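Local coordinates for MDM10 isoform 1 (PDB 7BTX), which serves in the ERMES complex that tethers the endoplasmic reticulum to mitochondria, and takes part in late assembly steps of the TOM complex of the mitochondrial outer membrane, at residues N272-A284 with T291-I303. Numbering follows the deposited sequence.
Sequences NPLFGHISSTYSA and TFCAKYDFNLYSI
Tyr282 and Ala294 form an antiparallel hydrogen-bonded pair at the heart of a β-hairpin whose strands, 280-284 and 292-297, run at 170° to each other. Ala294 N reaches Tyr282 O at 2.9 Å, and the return bond from Tyr282 N to Ala294 O, at 3.3 Å, is nearly straight at the hydrogen although its donor stands above the carbonyl plane. Beyond the strands the two segments stay side by side more loosely, as far as a weak bond from Leu300 N to Gly276 O.

The two faces differ in chemistry. On one, Tyr282 and Phe292 meet edge to edge, Tyr282 CE1 lying 4.2 Å from Phe292 CD2. On the other, the CG and CD methylenes of Lys295 pass over Thr281 OG1, each at 3.6 Å, before a bend at chi3 carries the amine away, while Thr281 CG2 packs on Cys293 SG. Helix 30-33 touches this second face through Ser31, against both Thr281 and Lys295.

Farther along, with CG anti to the backbone N (chi1 -176°), His277 swings its imidazole across to Asp297, the ring and carboxylate planes 38° apart. NE2 approaches OD2 at a poor angle for a hydrogen bond; Asp297 OD2 instead takes a weak bond from Phe298 N. A leucine in place of His277 would probably leave the Asp297 carboxylate without its nearest polar neighbour across the hairpin. Ile278 CD1 rests on Leu300 CD1 at 3.8 Å.

Aromatic groups on one face and polar ones toward helix 30-33 are consistent with the wall of a mitochondrial β-barrel, with lipid outside and a polar interior.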
# COMPACT_ATOMS: atom_id res chain seq x y z
N ASN D 272 10.74 -21.54 37.06
CA ASN D 272 9.57 -21.88 36.27
C ASN D 272 9.45 -23.40 36.25
O ASN D 272 9.98 -24.04 35.33
CB ASN D 272 9.68 -21.32 34.86
CG ASN D 272 8.33 -21.20 34.17
OD1 ASN D 272 7.48 -22.08 34.27
ND2 ASN D 272 8.15 -20.11 33.44
N PRO D 273 8.75 -24.01 37.22
CA PRO D 273 8.87 -25.46 37.43
C PRO D 273 8.25 -26.31 36.33
O PRO D 273 8.66 -27.46 36.14
CB PRO D 273 8.15 -25.67 38.76
CG PRO D 273 7.16 -24.57 38.82
CD PRO D 273 7.82 -23.39 38.17
N LEU D 274 7.27 -25.77 35.61
CA LEU D 274 6.67 -26.52 34.51
C LEU D 274 7.58 -26.56 33.29
O LEU D 274 7.45 -27.44 32.44
CB LEU D 274 5.31 -25.95 34.13
CG LEU D 274 4.08 -26.45 34.90
CD1 LEU D 274 3.97 -25.86 36.29
CD2 LEU D 274 2.82 -26.18 34.09
N PHE D 275 8.50 -25.60 33.20
CA PHE D 275 9.46 -25.56 32.11
C PHE D 275 10.90 -25.79 32.54
O PHE D 275 11.73 -26.11 31.69
CB PHE D 275 9.39 -24.21 31.37
CG PHE D 275 8.23 -24.09 30.42
CD1 PHE D 275 7.43 -25.18 30.13
CD2 PHE D 275 7.95 -22.88 29.81
CE1 PHE D 275 6.36 -25.07 29.26
CE2 PHE D 275 6.88 -22.76 28.94
CZ PHE D 275 6.09 -23.86 28.66
N GLY D 276 11.21 -25.62 33.83
CA GLY D 276 12.57 -25.78 34.30
C GLY D 276 13.48 -24.62 33.97
O GLY D 276 14.70 -24.73 34.16
N HIS D 277 12.93 -23.50 33.50
CA HIS D 277 13.73 -22.38 33.02
C HIS D 277 14.16 -21.51 34.19
O HIS D 277 13.53 -20.51 34.54
CB HIS D 277 12.94 -21.59 31.99
CG HIS D 277 13.72 -20.48 31.36
ND1 HIS D 277 13.51 -19.15 31.68
CD2 HIS D 277 14.72 -20.49 30.45
CE1 HIS D 277 14.34 -18.40 30.98
NE2 HIS D 277 15.08 -19.19 30.23
N ILE D 278 15.27 -21.91 34.81
CA ILE D 278 15.84 -21.11 35.89
C ILE D 278 16.54 -19.89 35.30
O ILE D 278 17.35 -20.00 34.38
CB ILE D 278 16.82 -21.96 36.72
CG1 ILE D 278 16.09 -23.16 37.32
CG2 ILE D 278 17.47 -21.12 37.81
CD1 ILE D 278 16.93 -23.97 38.28
N SER D 279 16.21 -18.72 35.84
CA SER D 279 16.90 -17.49 35.50
C SER D 279 17.63 -16.97 36.73
O SER D 279 17.40 -17.42 37.85
CB SER D 279 15.92 -16.42 35.00
OG SER D 279 16.53 -15.15 35.04
N SER D 280 18.52 -16.02 36.50
CA SER D 280 19.29 -15.40 37.56
C SER D 280 19.79 -14.06 37.08
O SER D 280 20.25 -13.94 35.94
CB SER D 280 20.46 -16.29 37.98
OG SER D 280 21.23 -15.67 38.98
N THR D 281 19.71 -13.03 37.92
CA THR D 281 19.99 -11.67 37.50
C THR D 281 20.76 -10.94 38.57
O THR D 281 20.32 -10.87 39.72
CB THR D 281 18.69 -10.92 37.20
OG1 THR D 281 18.10 -11.44 36.00
CG2 THR D 281 18.94 -9.45 37.03
N TYR D 282 21.92 -10.42 38.21
CA TYR D 282 22.64 -9.46 39.03
C TYR D 282 22.40 -8.07 38.46
O TYR D 282 22.30 -7.91 37.25
CB TYR D 282 24.13 -9.79 39.05
CG TYR D 282 24.99 -8.80 39.80
CD1 TYR D 282 25.72 -7.83 39.12
CD2 TYR D 282 25.09 -8.85 41.17
CE1 TYR D 282 26.51 -6.94 39.80
CE2 TYR D 282 25.88 -7.96 41.86
CZ TYR D 282 26.58 -7.00 41.17
OH TYR D 282 27.37 -6.11 41.85
N SER D 283 22.29 -7.08 39.33
CA SER D 283 21.95 -5.73 38.89
C SER D 283 22.54 -4.70 39.84
O SER D 283 21.96 -4.42 40.89
CB SER D 283 20.44 -5.55 38.80
OG SER D 283 20.12 -4.21 38.48
N ALA D 284 23.68 -4.13 39.47
CA ALA D 284 24.35 -3.17 40.32
C ALA D 284 24.01 -1.75 39.87
O ALA D 284 23.18 -1.54 38.98
CB ALA D 284 25.85 -3.41 40.31
N THR D 291 24.62 2.41 35.39
CA THR D 291 23.97 1.25 35.98
C THR D 291 24.52 0.01 35.25
O THR D 291 25.26 0.16 34.27
CB THR D 291 22.46 1.45 35.87
OG1 THR D 291 22.13 2.79 36.23
CG2 THR D 291 21.69 0.57 36.85
N PHE D 292 24.19 -1.19 35.74
CA PHE D 292 24.71 -2.42 35.17
C PHE D 292 23.78 -3.59 35.48
O PHE D 292 23.12 -3.59 36.52
CB PHE D 292 26.12 -2.69 35.69
CG PHE D 292 26.71 -3.98 35.22
CD1 PHE D 292 27.04 -4.15 33.89
CD2 PHE D 292 26.92 -5.02 36.10
CE1 PHE D 292 27.58 -5.34 33.45
CE2 PHE D 292 27.46 -6.21 35.67
CZ PHE D 292 27.80 -6.37 34.34
N CYS D 293 23.70 -4.59 34.59
CA CYS D 293 22.83 -5.75 34.80
C CYS D 293 23.41 -6.93 34.04
O CYS D 293 23.54 -6.90 32.82
CB CYS D 293 21.41 -5.47 34.35
SG CYS D 293 20.27 -6.85 34.54
N ALA D 294 23.74 -8.00 34.78
CA ALA D 294 24.31 -9.20 34.17
C ALA D 294 23.42 -10.41 34.47
O ALA D 294 23.57 -11.10 35.47
CB ALA D 294 25.73 -9.42 34.67
N LYS D 295 22.49 -10.66 33.56
CA LYS D 295 21.60 -11.80 33.73
C LYS D 295 22.26 -13.07 33.22
O LYS D 295 22.67 -13.13 32.06
CB LYS D 295 20.28 -11.57 32.99
CG LYS D 295 19.43 -12.81 32.90
CD LYS D 295 18.01 -12.49 32.51
CE LYS D 295 17.88 -12.34 31.01
NZ LYS D 295 16.47 -12.11 30.61
N TYR D 296 22.35 -14.08 34.07
CA TYR D 296 22.77 -15.42 33.66
C TYR D 296 21.55 -16.31 33.63
O TYR D 296 20.97 -16.62 34.67
CB TYR D 296 23.82 -16.00 34.61
CG TYR D 296 24.10 -17.45 34.33
CD1 TYR D 296 24.71 -17.84 33.14
CD2 TYR D 296 23.74 -18.44 35.23
CE1 TYR D 296 24.96 -19.17 32.87
CE2 TYR D 296 23.99 -19.77 34.97
CZ TYR D 296 24.60 -20.13 33.79
OH TYR D 296 24.86 -21.45 33.52
N ASP D 297 21.15 -16.73 32.43
CA ASP D 297 19.99 -17.57 32.27
C ASP D 297 20.43 -19.03 32.24
O ASP D 297 21.61 -19.35 32.13
CB ASP D 297 19.25 -17.17 31.00
CG ASP D 297 17.79 -17.55 31.04
OD1 ASP D 297 16.96 -16.66 31.31
OD2 ASP D 297 17.48 -18.73 30.80
N PHE D 298 19.46 -19.94 32.34
CA PHE D 298 19.75 -21.37 32.33
C PHE D 298 18.52 -22.15 31.88
O PHE D 298 17.52 -21.55 31.49
CB PHE D 298 20.22 -21.83 33.72
CG PHE D 298 21.05 -23.08 33.70
CD1 PHE D 298 22.18 -23.16 32.90
CD2 PHE D 298 20.68 -24.19 34.44
CE1 PHE D 298 22.95 -24.32 32.86
CE2 PHE D 298 21.44 -25.35 34.41
CZ PHE D 298 22.57 -25.41 33.62
N ASN D 299 18.59 -23.48 31.93
CA ASN D 299 17.46 -24.35 31.64
C ASN D 299 17.69 -25.70 32.30
O ASN D 299 18.84 -26.10 32.50
CB ASN D 299 17.28 -24.52 30.13
CG ASN D 299 15.86 -24.82 29.74
OD1 ASN D 299 15.21 -25.68 30.34
ND2 ASN D 299 15.36 -24.11 28.74
N LEU D 300 16.62 -26.39 32.66
CA LEU D 300 16.73 -27.74 33.18
C LEU D 300 16.09 -28.72 32.19
O LEU D 300 15.17 -28.38 31.45
CB LEU D 300 16.09 -27.84 34.56
CG LEU D 300 16.81 -27.10 35.70
CD1 LEU D 300 16.22 -27.50 37.03
CD2 LEU D 300 18.30 -27.38 35.67
N TYR D 301 16.66 -29.93 32.15
CA TYR D 301 16.33 -31.08 31.29
C TYR D 301 16.66 -30.86 29.82
O TYR D 301 16.52 -31.78 29.00
CB TYR D 301 14.86 -31.50 31.42
CG TYR D 301 14.36 -31.71 32.83
CD1 TYR D 301 14.77 -32.82 33.57
CD2 TYR D 301 13.46 -30.83 33.41
CE1 TYR D 301 14.31 -33.02 34.86
CE2 TYR D 301 12.99 -31.03 34.69
CZ TYR D 301 13.42 -32.12 35.41
OH TYR D 301 12.96 -32.32 36.69
N SER D 302 17.09 -29.65 29.46
CA SER D 302 17.48 -29.32 28.09
C SER D 302 18.63 -28.32 28.13
O SER D 302 18.57 -27.31 27.42
CB SER D 302 16.29 -28.74 27.32
OG SER D 302 16.73 -27.99 26.20
N ILE D 303 19.66 -28.62 28.94
CA ILE D 303 20.65 -27.68 29.47
C ILE D 303 21.29 -26.79 28.40
O ILE D 303 21.80 -27.26 27.38
CB ILE D 303 21.72 -28.44 30.28
CG1 ILE D 303 22.35 -29.58 29.49
CG2 ILE D 303 21.12 -28.97 31.57
CD1 ILE D 303 23.55 -30.20 30.17